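Local structure of iron-regulated outer membrane protein (Neisseria meningitidis, 4B7O) at residues D127-I130 with G135-I138; I130-G135 with S626-F631; G113-D118 with S510-D515; V121-S126 with G363-F368; Q387-Q392 with L517-K522. The protein carries iron across the outer membrane of Neisseria meningitidis as a TonB-dependent transporter, probably including iron bound to siderophores. All coordinates share one frame; numbering follows the deposited sequence.

Contact 1 of 5, residues D127-I130 with G135-I138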
# COMPACT_ATOMS: atom_id res chain seq x y z
N ASP A 127 9.70 2.34 3.54
CA ASP A 127 9.56 2.85 2.21
C ASP A 127 10.58 2.25 1.27
O ASP A 127 10.59 2.56 0.07
CB ASP A 127 9.55 4.39 2.23
CG ASP A 127 10.89 4.99 2.57
OD1 ASP A 127 11.70 4.33 3.25
OD2 ASP A 127 11.11 6.16 2.18
N SER A 128 11.40 1.35 1.79
CA SER A 128 12.35 0.64 0.93
C SER A 128 11.70 -0.55 0.24
O SER A 128 10.61 -0.97 0.59
CB SER A 128 13.61 0.23 1.69
OG SER A 128 14.12 1.37 2.40
N GLN A 129 12.34 -1.02 -0.81
CA GLN A 129 11.82 -2.16 -1.51
C GLN A 129 12.87 -3.26 -1.72
O GLN A 129 14.07 -3.02 -1.61
CB GLN A 129 11.30 -1.68 -2.84
CG GLN A 129 12.39 -1.35 -3.81
CD GLN A 129 11.82 -0.90 -5.11
OE1 GLN A 129 10.75 -1.33 -5.52
NE2 GLN A 129 12.52 0.00 -5.76
N ILE A 130 12.39 -4.47 -2.03
CA ILE A 130 13.20 -5.57 -2.55
C ILE A 130 13.79 -5.39 -3.99
O ILE A 130 14.98 -5.49 -4.16
CB ILE A 130 12.43 -6.90 -2.41
CG1 ILE A 130 12.18 -7.16 -0.91
CG2 ILE A 130 13.21 -8.07 -3.02
CD1 ILE A 130 11.10 -8.17 -0.67
N GLY A 135 6.28 -5.45 -6.95
CA GLY A 135 5.63 -4.40 -6.17
C GLY A 135 6.04 -4.55 -4.71
O GLY A 135 6.50 -5.61 -4.30
N ARG A 136 5.85 -3.50 -3.92
CA ARG A 136 6.13 -3.61 -2.52
C ARG A 136 5.07 -4.52 -1.84
O ARG A 136 3.93 -4.62 -2.29
CB ARG A 136 6.20 -2.22 -1.92
CG ARG A 136 7.42 -1.44 -2.46
CD ARG A 136 7.34 0.00 -1.95
NE ARG A 136 8.61 0.73 -1.93
CZ ARG A 136 9.22 1.25 -2.99
NH1 ARG A 136 8.70 1.14 -4.22
NH2 ARG A 136 10.35 1.91 -2.81
N PHE A 137 5.45 -5.20 -0.77
CA PHE A 137 4.59 -6.20 -0.11
C PHE A 137 3.23 -5.60 0.30
O PHE A 137 3.19 -4.57 1.00
CB PHE A 137 5.29 -6.76 1.14
CG PHE A 137 4.70 -8.06 1.64
CD1 PHE A 137 3.55 -8.07 2.48
CD2 PHE A 137 5.27 -9.28 1.26
CE1 PHE A 137 2.98 -9.28 2.90
CE2 PHE A 137 4.71 -10.48 1.69
CZ PHE A 137 3.57 -10.49 2.51
N ILE A 138 2.13 -6.25 -0.11
CA ILE A 138 0.82 -5.81 0.29
C ILE A 138 0.18 -6.75 1.29
O ILE A 138 0.03 -7.93 1.02
CB ILE A 138 -0.14 -5.69 -0.90
CG1 ILE A 138 0.39 -4.70 -1.92
CG2 ILE A 138 -1.47 -5.20 -0.35
CD1 ILE A 138 -0.31 -4.68 -3.28
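Q129 and R136 bring the two arms of one plug-domain loop within 6.0 Å of each other, measured between their CA atoms, with neither arm forming a regular helix or strand. This loop, running from strand 118-121 to strand 144-150, belongs to the plug that fills the barrel of a TonB-dependent transporter, and here it folds back on itself round a buried arginine. R136 suits the place because its long chain, extended from CG to NE, spans the gap and ends in a flat group rich in N-H donors. The edge of its guanidinium meets the backbone carbonyl of D127: NH2 donates to D127 O at 3.0 Å with an N-H...O angle of 151°, while a weak bond runs from NE to the same oxygen. Two N-H groups thus converge on D127 O and tie the arms together. Q129 packs over one face of the guanidinium. Its CG sits between the backbone N and the carbonyl carbon (chi1 74°), which turns the extended chain across the arginine and stacks the amide on it, the planes 21° apart. Glutamine fits because it offers both aliphatic carbon and a flat amide, whose NE2 bonds weakly to E630 OE1. The D127 carboxylate does not touch R136 and is salt-bridged to K442, a barrel residue. R136 NH1 makes a weak, long ion pair with E630 OE2, which probably offsets part of the buried charge. Aliphatic carbon centres the stack, Q129 CB lying 3.5 Å above the middle of the R136 guanidinium plane.

Contact 2 of 5, residues I130-G135 with S626-F631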
# COMPACT_ATOMS: atom_id res chain seq x y z
N ILE A 130 12.39 -4.47 -2.03
CA ILE A 130 13.20 -5.57 -2.55
C ILE A 130 13.79 -5.39 -3.99
O ILE A 130 14.98 -5.49 -4.16
CB ILE A 130 12.43 -6.90 -2.41
CG1 ILE A 130 12.18 -7.16 -0.91
CG2 ILE A 130 13.21 -8.07 -3.02
CD1 ILE A 130 11.10 -8.17 -0.67
N LEU A 131 12.99 -5.16 -5.02
CA LEU A 131 13.53 -4.98 -6.39
C LEU A 131 12.47 -4.38 -7.27
O LEU A 131 11.28 -4.62 -7.07
CB LEU A 131 13.98 -6.31 -7.00
CG LEU A 131 14.71 -6.47 -8.36
CD1 LEU A 131 16.20 -6.22 -8.22
CD2 LEU A 131 14.48 -7.87 -8.94
N TYR A 132 12.89 -3.63 -8.27
CA TYR A 132 11.95 -2.75 -8.94
C TYR A 132 11.04 -3.55 -9.86
O TYR A 132 10.03 -3.02 -10.36
CB TYR A 132 12.66 -1.55 -9.66
CG TYR A 132 13.45 -1.98 -10.86
CD1 TYR A 132 14.77 -2.50 -10.72
CD2 TYR A 132 12.89 -1.94 -12.13
CE1 TYR A 132 15.49 -2.92 -11.83
CE2 TYR A 132 13.60 -2.35 -13.25
CZ TYR A 132 14.90 -2.84 -13.10
OH TYR A 132 15.56 -3.28 -14.22
N HIS A 133 11.40 -4.82 -10.07
CA HIS A 133 10.63 -5.75 -10.93
C HIS A 133 9.47 -6.39 -10.22
O HIS A 133 8.87 -7.33 -10.72
CB HIS A 133 11.56 -6.83 -11.49
CG HIS A 133 12.37 -6.38 -12.67
ND1 HIS A 133 11.81 -6.11 -13.85
CD2 HIS A 133 13.73 -6.15 -12.81
CE1 HIS A 133 12.77 -5.71 -14.72
NE2 HIS A 133 13.94 -5.73 -14.09
N GLN A 134 9.17 -5.92 -9.03
CA GLN A 134 8.07 -6.41 -8.25
C GLN A 134 7.53 -5.29 -7.39
O GLN A 134 8.23 -4.29 -7.13
CB GLN A 134 8.54 -7.56 -7.39
CG GLN A 134 9.46 -7.20 -6.25
CD GLN A 134 10.05 -8.47 -5.65
OE1 GLN A 134 10.68 -9.26 -6.35
NE2 GLN A 134 9.79 -8.71 -4.38
N GLY A 135 6.28 -5.45 -6.95
CA GLY A 135 5.63 -4.40 -6.17
C GLY A 135 6.04 -4.55 -4.71
O GLY A 135 6.50 -5.61 -4.30
N SER A 626 11.95 7.98 -14.19
CA SER A 626 11.56 6.61 -14.59
C SER A 626 10.07 6.33 -14.84
O SER A 626 9.22 6.79 -14.07
CB SER A 626 12.04 5.63 -13.51
OG SER A 626 11.78 4.29 -13.90
N ALA A 627 9.78 5.50 -15.84
CA ALA A 627 8.41 5.04 -16.13
C ALA A 627 7.99 3.79 -15.37
O ALA A 627 6.95 3.19 -15.66
CB ALA A 627 8.25 4.79 -17.61
N ASN A 628 8.81 3.37 -14.43
CA ASN A 628 8.54 2.17 -13.67
C ASN A 628 7.21 2.34 -12.89
O ASN A 628 7.00 3.41 -12.29
CB ASN A 628 9.71 1.88 -12.71
CG ASN A 628 10.92 1.28 -13.40
OD1 ASN A 628 10.98 1.12 -14.64
ND2 ASN A 628 11.89 0.94 -12.61
N PRO A 629 6.34 1.30 -12.88
CA PRO A 629 5.02 1.35 -12.21
C PRO A 629 5.10 1.77 -10.74
O PRO A 629 4.11 2.24 -10.18
CB PRO A 629 4.48 -0.09 -12.31
CG PRO A 629 5.57 -0.94 -12.93
CD PRO A 629 6.51 0.03 -13.63
N GLU A 630 6.24 1.50 -10.12
CA GLU A 630 6.58 1.96 -8.79
C GLU A 630 6.26 3.48 -8.61
O GLU A 630 5.72 3.89 -7.59
CB GLU A 630 8.09 1.72 -8.61
CG GLU A 630 8.61 1.88 -7.20
CD GLU A 630 10.11 2.14 -7.17
OE1 GLU A 630 10.85 1.62 -8.07
OE2 GLU A 630 10.55 2.88 -6.23
N PHE A 631 6.64 4.29 -9.61
CA PHE A 631 6.36 5.73 -9.63
C PHE A 631 4.91 6.04 -9.94
O PHE A 631 4.33 6.95 -9.38
CB PHE A 631 7.31 6.45 -10.59
CG PHE A 631 8.74 6.25 -10.21
CD1 PHE A 631 9.26 6.96 -9.12
CD2 PHE A 631 9.53 5.26 -10.84
CE1 PHE A 631 10.54 6.75 -8.71
CE2 PHE A 631 10.84 5.02 -10.41
CZ PHE A 631 11.33 5.77 -9.34
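Y132 and N628 set an aromatic ring and an amide in nearly parallel planes, only 2° apart, with N628 approaching obliquely. The nearest approach is N628 ND2 to Y132 CD2, 3.1 Å. On the opposite side of the Y132 ring plane from N628 ND2 lies the neighbouring H133, whose CD2 stands 3.5 Å above that face, offset toward the rim. Y132 CG lies between its backbone N and carbonyl carbon (chi1 70°), which directs the ring to N628. Tyrosine and asparagine suit this partly exposed place, since both offer a flat surface for packing while keeping a polar end. N628 OD1 takes a hydrogen bond from R725 NH1, which helps fix how the amide is turned. Nearer the backbone, E630 OE1 comes within 4.0 Å of Y132 CB, a looser touch.

Each side has its own local frame. L131 to Q134 form a type I turn that presents Y132 to the barrel, and S626 OG accepts from N628 N at 3.2 Å in an ST turn. The contact therefore joins the plug loop between strands 118-121 and 144-150 to the long loop linking barrel strands 603-618 and 638-647, which also pairs through its backbone with plug residues G113 and N115.

Contact 3 of 5, residues G113-D118 with S510-D515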
# COMPACT_ATOMS: atom_id res chain seq x y z
N GLY A 113 2.44 5.67 -7.69
CA GLY A 113 2.75 4.27 -7.32
C GLY A 113 3.35 4.11 -5.91
O GLY A 113 3.50 5.10 -5.17
N GLN A 114 3.76 2.88 -5.57
CA GLN A 114 4.24 2.63 -4.19
C GLN A 114 5.57 3.28 -3.84
O GLN A 114 5.97 3.29 -2.68
CB GLN A 114 4.32 1.16 -3.89
CG GLN A 114 2.96 0.57 -3.65
CD GLN A 114 2.95 -0.94 -3.88
OE1 GLN A 114 3.24 -1.44 -4.99
NE2 GLN A 114 2.61 -1.67 -2.82
N ASN A 115 6.27 3.81 -4.83
CA ASN A 115 7.36 4.68 -4.51
C ASN A 115 6.90 5.90 -3.66
O ASN A 115 7.68 6.45 -2.90
CB ASN A 115 8.08 5.11 -5.78
CG ASN A 115 9.06 6.24 -5.54
OD1 ASN A 115 10.16 6.02 -5.04
ND2 ASN A 115 8.66 7.44 -5.89
N SER A 116 5.64 6.29 -3.73
CA SER A 116 5.21 7.42 -2.88
C SER A 116 4.05 7.06 -1.99
O SER A 116 3.75 7.81 -1.05
CB SER A 116 4.80 8.66 -3.71
OG SER A 116 4.85 8.43 -5.11
N VAL A 117 3.33 5.97 -2.28
CA VAL A 117 2.22 5.64 -1.38
C VAL A 117 2.55 4.50 -0.46
O VAL A 117 2.95 3.46 -0.89
CB VAL A 117 0.86 5.58 -2.09
CG1 VAL A 117 1.03 5.53 -3.59
CG2 VAL A 117 -0.12 4.54 -1.54
N ASP A 118 2.42 4.73 0.84
CA ASP A 118 2.76 3.72 1.83
C ASP A 118 1.59 2.82 2.06
O ASP A 118 0.48 3.15 1.65
CB ASP A 118 3.20 4.38 3.11
CG ASP A 118 4.48 5.21 2.92
OD1 ASP A 118 5.41 4.77 2.16
OD2 ASP A 118 4.54 6.31 3.47
N SER A 510 12.00 11.65 2.02
CA SER A 510 13.44 11.33 1.83
C SER A 510 13.71 10.31 0.78
O SER A 510 12.90 9.43 0.54
CB SER A 510 14.00 10.76 3.14
OG SER A 510 13.21 9.68 3.64
N PRO A 511 14.87 10.41 0.12
CA PRO A 511 15.21 9.50 -1.00
C PRO A 511 15.09 8.08 -0.52
O PRO A 511 15.42 7.81 0.62
CB PRO A 511 16.69 9.77 -1.23
CG PRO A 511 17.02 11.03 -0.49
CD PRO A 511 15.83 11.51 0.24
N ARG A 512 14.58 7.19 -1.35
CA ARG A 512 14.55 5.77 -0.98
C ARG A 512 15.91 5.13 -1.21
O ARG A 512 16.59 5.44 -2.18
CB ARG A 512 13.51 4.99 -1.75
CG ARG A 512 12.30 5.82 -2.15
CD ARG A 512 11.50 6.46 -1.02
NE ARG A 512 10.35 7.15 -1.67
CZ ARG A 512 10.39 8.36 -2.25
NH1 ARG A 512 11.48 9.14 -2.22
NH2 ARG A 512 9.30 8.82 -2.85
N LEU A 513 16.31 4.25 -0.30
CA LEU A 513 17.49 3.40 -0.53
C LEU A 513 17.27 2.54 -1.77
O LEU A 513 16.15 2.18 -2.09
CB LEU A 513 17.74 2.51 0.68
CG LEU A 513 17.83 3.24 2.03
CD1 LEU A 513 17.59 2.33 3.22
CD2 LEU A 513 19.15 3.99 2.21
N TYR A 514 18.33 2.27 -2.50
CA TYR A 514 18.27 1.44 -3.74
C TYR A 514 17.75 0.01 -3.46
O TYR A 514 17.66 -0.41 -2.28
CB TYR A 514 19.68 1.40 -4.37
CG TYR A 514 19.81 0.98 -5.81
CD1 TYR A 514 19.31 1.77 -6.87
CD2 TYR A 514 20.49 -0.22 -6.14
CE1 TYR A 514 19.47 1.37 -8.21
CE2 TYR A 514 20.63 -0.62 -7.46
CZ TYR A 514 20.14 0.16 -8.48
OH TYR A 514 20.33 -0.31 -9.77
N ASP A 515 17.36 -0.72 -4.49
CA ASP A 515 16.72 -2.06 -4.26
C ASP A 515 17.54 -2.91 -3.33
O ASP A 515 18.77 -3.03 -3.48
CB ASP A 515 16.58 -2.81 -5.58
CG ASP A 515 15.69 -2.08 -6.56
OD1 ASP A 515 15.26 -0.96 -6.18
OD2 ASP A 515 15.44 -2.63 -7.68
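N115 and R512 are the closest pair in backbone terms, with CA atoms 8.1 Å apart, so the span between these two loops is bridged by a side chain. This is the interface of plug and barrel in a TonB-dependent transporter: G113-D118 leads into plug strand 118-121, and S510-D515 begins the long loop after barrel strand 498-509. The plug side is tightly turned, with G113 O accepting from both S116 N and V117 N, which approach from opposite faces of its plane. That turn holds the carbonyl of N115 where the barrel can reach it.

R512 grips the carbonyl side-on with two nitrogens. Its chain bends at chi2 (-59°) and is extended through chi3, and the turn about CD-NE presents the NE/NH2 edge to one oxygen. The amide group of N115 lies over one guanidinium face, the planes 17° apart. Arginine suits the place because it has donors to spare: NH2 also forms a salt bridge with E535, which probably helps to hold the charged group in position, and NH1 bonds weakly back to S510 O. With R509 NE donating as well, three N-H groups meet the N115 carbonyl and firmly satisfy this buried oxygen. Of the bonds from R512, NE to N115 O is 3.0 Å long and lies in the carbonyl plane, whereas NH2 to N115 O, at 2.9 Å, comes from 41° above it.

Contact 4 of 5, residues V121-S126 with G363-F368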
# COMPACT_ATOMS: atom_id res chain seq x y z
N VAL A 121 0.39 -0.48 8.40
CA VAL A 121 -0.41 -1.37 9.20
C VAL A 121 -0.02 -1.21 10.62
O VAL A 121 1.16 -1.25 10.92
CB VAL A 121 -0.48 -2.87 8.69
CG1 VAL A 121 0.28 -3.08 7.37
CG2 VAL A 121 -0.15 -3.90 9.78
N ASP A 122 -1.02 -1.01 11.47
CA ASP A 122 -0.83 -0.54 12.84
C ASP A 122 0.15 0.63 13.00
O ASP A 122 0.85 0.75 14.01
CB ASP A 122 -0.46 -1.70 13.72
CG ASP A 122 -1.57 -2.71 13.81
OD1 ASP A 122 -2.76 -2.29 13.88
OD2 ASP A 122 -1.29 -3.92 13.83
N ASN A 123 0.19 1.51 11.99
CA ASN A 123 1.07 2.64 12.06
C ASN A 123 2.58 2.29 11.99
O ASN A 123 3.39 2.93 12.64
CB ASN A 123 0.79 3.48 13.32
CG ASN A 123 1.09 4.96 13.09
OD1 ASN A 123 0.93 5.46 11.98
ND2 ASN A 123 1.55 5.66 14.13
N ALA A 124 2.93 1.27 11.21
CA ALA A 124 4.30 0.97 10.93
C ALA A 124 4.42 0.69 9.45
O ALA A 124 3.63 -0.04 8.90
CB ALA A 124 4.73 -0.25 11.72
N TYR A 125 5.44 1.24 8.82
CA TYR A 125 5.59 1.11 7.41
C TYR A 125 7.01 1.52 7.05
O TYR A 125 7.66 2.31 7.72
CB TYR A 125 4.58 2.05 6.70
CG TYR A 125 4.62 3.52 7.22
CD1 TYR A 125 3.84 3.92 8.30
CD2 TYR A 125 5.41 4.48 6.62
CE1 TYR A 125 3.88 5.23 8.80
CE2 TYR A 125 5.43 5.79 7.09
CZ TYR A 125 4.66 6.14 8.18
OH TYR A 125 4.67 7.43 8.63
N SER A 126 7.45 1.07 5.91
CA SER A 126 8.82 1.23 5.49
C SER A 126 8.69 1.68 4.07
O SER A 126 7.69 1.42 3.44
CB SER A 126 9.46 -0.18 5.52
OG SER A 126 10.55 -0.26 4.66
N GLY A 363 10.89 1.96 14.35
CA GLY A 363 10.23 3.24 14.40
C GLY A 363 9.51 3.39 15.68
O GLY A 363 9.18 2.39 16.34
N MET A 364 9.34 4.63 16.07
CA MET A 364 8.46 5.00 17.17
C MET A 364 7.73 6.27 16.85
O MET A 364 8.24 7.11 16.13
CB MET A 364 9.21 5.13 18.48
CG MET A 364 10.66 5.45 18.29
SD MET A 364 11.47 5.67 19.89
CE MET A 364 12.77 6.84 19.46
N ASN A 365 6.54 6.38 17.40
CA ASN A 365 5.71 7.56 17.20
C ASN A 365 5.14 7.99 18.50
O ASN A 365 4.58 7.18 19.24
CB ASN A 365 4.57 7.25 16.27
CG ASN A 365 5.07 6.84 14.91
OD1 ASN A 365 5.80 7.59 14.29
ND2 ASN A 365 4.74 5.61 14.48
N PHE A 366 5.29 9.28 18.78
CA PHE A 366 4.57 9.83 19.93
C PHE A 366 3.70 10.99 19.47
O PHE A 366 4.19 11.98 18.94
CB PHE A 366 5.53 10.31 20.99
CG PHE A 366 6.46 9.24 21.52
CD1 PHE A 366 7.64 8.91 20.84
CD2 PHE A 366 6.18 8.59 22.73
CE1 PHE A 366 8.51 7.93 21.31
CE2 PHE A 366 7.06 7.61 23.22
CZ PHE A 366 8.22 7.28 22.51
N ASN A 367 2.40 10.84 19.64
CA ASN A 367 1.46 11.87 19.25
C ASN A 367 0.71 12.38 20.48
O ASN A 367 -0.01 11.61 21.11
CB ASN A 367 0.52 11.31 18.18
CG ASN A 367 1.30 10.60 17.04
OD1 ASN A 367 1.83 11.25 16.10
ND2 ASN A 367 1.41 9.26 17.14
N PHE A 368 0.90 13.66 20.81
CA PHE A 368 0.19 14.34 21.91
C PHE A 368 -0.93 15.31 21.48
O PHE A 368 -0.76 16.09 20.52
CB PHE A 368 1.16 15.20 22.70
CG PHE A 368 2.32 14.46 23.26
CD1 PHE A 368 2.24 13.87 24.53
CD2 PHE A 368 3.53 14.39 22.53
CE1 PHE A 368 3.35 13.21 25.07
CE2 PHE A 368 4.64 13.72 23.07
CZ PHE A 368 4.54 13.14 24.34
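A type I' turn at the end of plug strand 118-121 meets the inner wall of the barrel here, N123 of the turn approaching N365 of the barrel strand. The turn runs from V121 to A124 and is closed by A124 N donating to V121 O at 3.1 Å. D122 and N123 both have positive phi, 68° at N123, a left-handed backbone region that asparagine tolerates better than most residues; this suits N123 to its corner of the turn.

The two asparagine side chains come from opposite directions and end 3.2 Å apart, N123 ND2 to N365 ND2. N365 CG lies anti to the carbonyl carbon, beside the backbone N (chi1 -62°), which sends the amide in toward N123. Both nitrogens are donors, so no hydrogen bond joins them, and the amide planes are turned 42° against each other. The polar link is made instead by the barrel residue N329. Its OD1 accepts from N365 ND2 and its ND2 donates to N123 O, coupling turn and strand through one amide. N365 OD1 accepts from N383 ND2, so both ends of the N365 amide are held.

Amides suit an inner wall that faces the plug and its polar groups, and N367 extends the row, with bonds to D327 and Y448. The alternating residues M364, F366 and F368 face the other side of strand 355-373, which pairs with strands 323-339 and 376-391, while the plug turn is tied by D122 to strand 166-171.

Contact 5 of 5, residues Q387-Q392 with L517-K522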
# COMPACT_ATOMS: atom_id res chain seq x y z
N GLN A 387 15.77 2.63 9.01
CA GLN A 387 15.85 1.51 8.10
C GLN A 387 17.23 0.96 7.86
O GLN A 387 18.15 1.73 7.64
CB GLN A 387 15.28 1.91 6.75
CG GLN A 387 13.81 1.63 6.69
CD GLN A 387 13.13 2.44 5.65
OE1 GLN A 387 13.04 3.67 5.77
NE2 GLN A 387 12.66 1.77 4.61
N GLU A 388 17.34 -0.36 7.77
CA GLU A 388 18.64 -0.98 7.41
C GLU A 388 18.44 -2.14 6.47
O GLU A 388 17.68 -3.07 6.80
CB GLU A 388 19.40 -1.48 8.65
CG GLU A 388 20.84 -1.90 8.34
CD GLU A 388 21.71 -2.38 9.55
OE1 GLU A 388 21.28 -2.33 10.75
OE2 GLU A 388 22.87 -2.83 9.30
N ILE A 389 19.11 -2.08 5.32
CA ILE A 389 19.08 -3.13 4.32
C ILE A 389 20.34 -3.99 4.61
O ILE A 389 21.41 -3.44 4.74
CB ILE A 389 19.19 -2.51 2.92
CG1 ILE A 389 17.91 -1.80 2.49
CG2 ILE A 389 19.47 -3.53 1.89
CD1 ILE A 389 17.86 -1.33 1.03
N LYS A 390 20.20 -5.32 4.72
CA LYS A 390 21.30 -6.25 5.10
C LYS A 390 21.27 -7.41 4.18
O LYS A 390 20.46 -8.31 4.39
CB LYS A 390 21.08 -6.82 6.51
CG LYS A 390 20.46 -5.82 7.45
CD LYS A 390 19.92 -6.47 8.70
CE LYS A 390 19.57 -5.37 9.67
NZ LYS A 390 19.37 -5.90 11.03
N PRO A 391 22.06 -7.37 3.11
CA PRO A 391 22.14 -8.49 2.18
C PRO A 391 23.01 -9.64 2.76
O PRO A 391 23.68 -9.45 3.78
CB PRO A 391 22.79 -7.87 0.96
CG PRO A 391 23.60 -6.73 1.49
CD PRO A 391 23.02 -6.31 2.79
N GLN A 392 22.99 -10.83 2.16
CA GLN A 392 23.73 -11.96 2.72
C GLN A 392 25.23 -11.71 2.76
O GLN A 392 25.89 -11.99 3.76
CB GLN A 392 23.45 -13.20 1.90
CG GLN A 392 23.98 -14.49 2.49
CD GLN A 392 23.17 -15.67 2.00
OE1 GLN A 392 22.08 -15.95 2.55
NE2 GLN A 392 23.67 -16.37 0.96
N LEU A 517 17.72 -6.07 -2.94
CA LEU A 517 18.28 -7.25 -3.56
C LEU A 517 19.52 -6.95 -4.40
O LEU A 517 20.18 -7.86 -4.88
CB LEU A 517 17.23 -7.97 -4.40
CG LEU A 517 17.76 -9.32 -4.88
CD1 LEU A 517 18.28 -10.24 -3.76
CD2 LEU A 517 16.68 -9.97 -5.72
N GLN A 518 19.88 -5.68 -4.54
CA GLN A 518 21.03 -5.34 -5.36
C GLN A 518 22.03 -4.64 -4.54
O GLN A 518 23.06 -4.25 -5.03
CB GLN A 518 20.64 -4.46 -6.53
CG GLN A 518 19.71 -5.12 -7.51
CD GLN A 518 19.93 -4.54 -8.91
OE1 GLN A 518 20.88 -4.89 -9.63
NE2 GLN A 518 19.04 -3.63 -9.30
N THR A 519 21.76 -4.54 -3.25
CA THR A 519 22.66 -3.87 -2.34
C THR A 519 24.12 -4.41 -2.29
O THR A 519 25.06 -3.64 -2.03
CB THR A 519 22.05 -3.85 -0.95
OG1 THR A 519 20.77 -3.18 -1.03
CG2 THR A 519 22.95 -3.11 -0.01
N HIS A 520 24.29 -5.71 -2.56
CA HIS A 520 25.62 -6.35 -2.62
C HIS A 520 26.60 -5.68 -3.55
O HIS A 520 27.82 -5.82 -3.38
CB HIS A 520 25.47 -7.82 -3.01
CG HIS A 520 24.57 -8.02 -4.19
ND1 HIS A 520 24.93 -7.68 -5.44
CD2 HIS A 520 23.28 -8.50 -4.28
CE1 HIS A 520 23.94 -7.94 -6.29
NE2 HIS A 520 22.93 -8.45 -5.58
N GLY A 521 26.08 -5.00 -4.57
CA GLY A 521 26.90 -4.15 -5.42
C GLY A 521 27.59 -4.83 -6.58
O GLY A 521 28.41 -4.24 -7.27
N LYS A 522 27.24 -6.08 -6.82
CA LYS A 522 27.77 -6.80 -7.95
C LYS A 522 27.64 -5.98 -9.23
O LYS A 522 28.52 -6.04 -10.13
CB LYS A 522 27.06 -8.15 -8.08
CG LYS A 522 27.36 -8.90 -9.38
CD LYS A 522 27.40 -10.41 -9.15
CE LYS A 522 27.95 -11.09 -10.41
NZ LYS A 522 27.58 -12.53 -10.43
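T519 has the largest surface buried by this contact, and it meets the barrel strand through two residues, I389 and P391. Of these, OG1 meets I389 alone, the distance from T519 OG1 to I389 CG2 being 3.2 Å, a tight approach for an oxygen and a carbon. CG2 touches both, with T519 CG2 and P391 CG 4.0 Å apart and I389 CG2 equally near. The first torsion sets these positions: CG2 is anti to the backbone N, and OG1 lies beside that N (chi1 -58°). The hydroxyl donates to the carbonyls of A516 and D515, both hydrogen bonds. Satisfied within its own loop, it can sit against the I389 methyl, with CG2 packing beside it; threonine supplies both groups from one short side chain.

I389 suits the strand as a beta-branched residue: its CG2, anti to the backbone N, reaches T519. P391 crosses T519 at about a right angle; proline has no backbone N-H and offers a compact ring to T519. P391 CG also approaches H520 N, at 4.2 Å.

The loop keeps its shape through a type I turn from Q518 to G521, where glycine takes the positive phi. H520 ND1 accepts from K522 N at 3.1 Å, and H520 NE2 binds the carbonyl of Y347. The contact joins the loop after strand 498-509 to barrel strand 376-391, consistent with the fold of TonB-dependent transporters, in which long extracellular loops fold over the barrel mouth.

How the contacts relate
Contacts 1, 2 and 3 cluster near the centre of the molecule, 8 to 9 Å apart between centres; contact 5 lies about 14 Å from contact 1. Contact 4 is about 17 Å from contacts 1 and 3 and about 25 Å from contacts 2 and 5, again between centres. Contact 1 lies wholly in the plug; contacts 2, 3 and 4 join plug to barrel; contact 5 is within the barrel. Along the chain, contacts 2 and 3 alternate their segments, contacts 1 and 4 fall within the span of contact 3, and contact 5 within that of contact 2. Neighbouring strands 355-373 and 376-391 carry contacts 4 and 5. E630 touches Q129, R136 and N115, and D515 reaches Y132, so barrel loops join contacts 1, 2 and 3 around one plug loop.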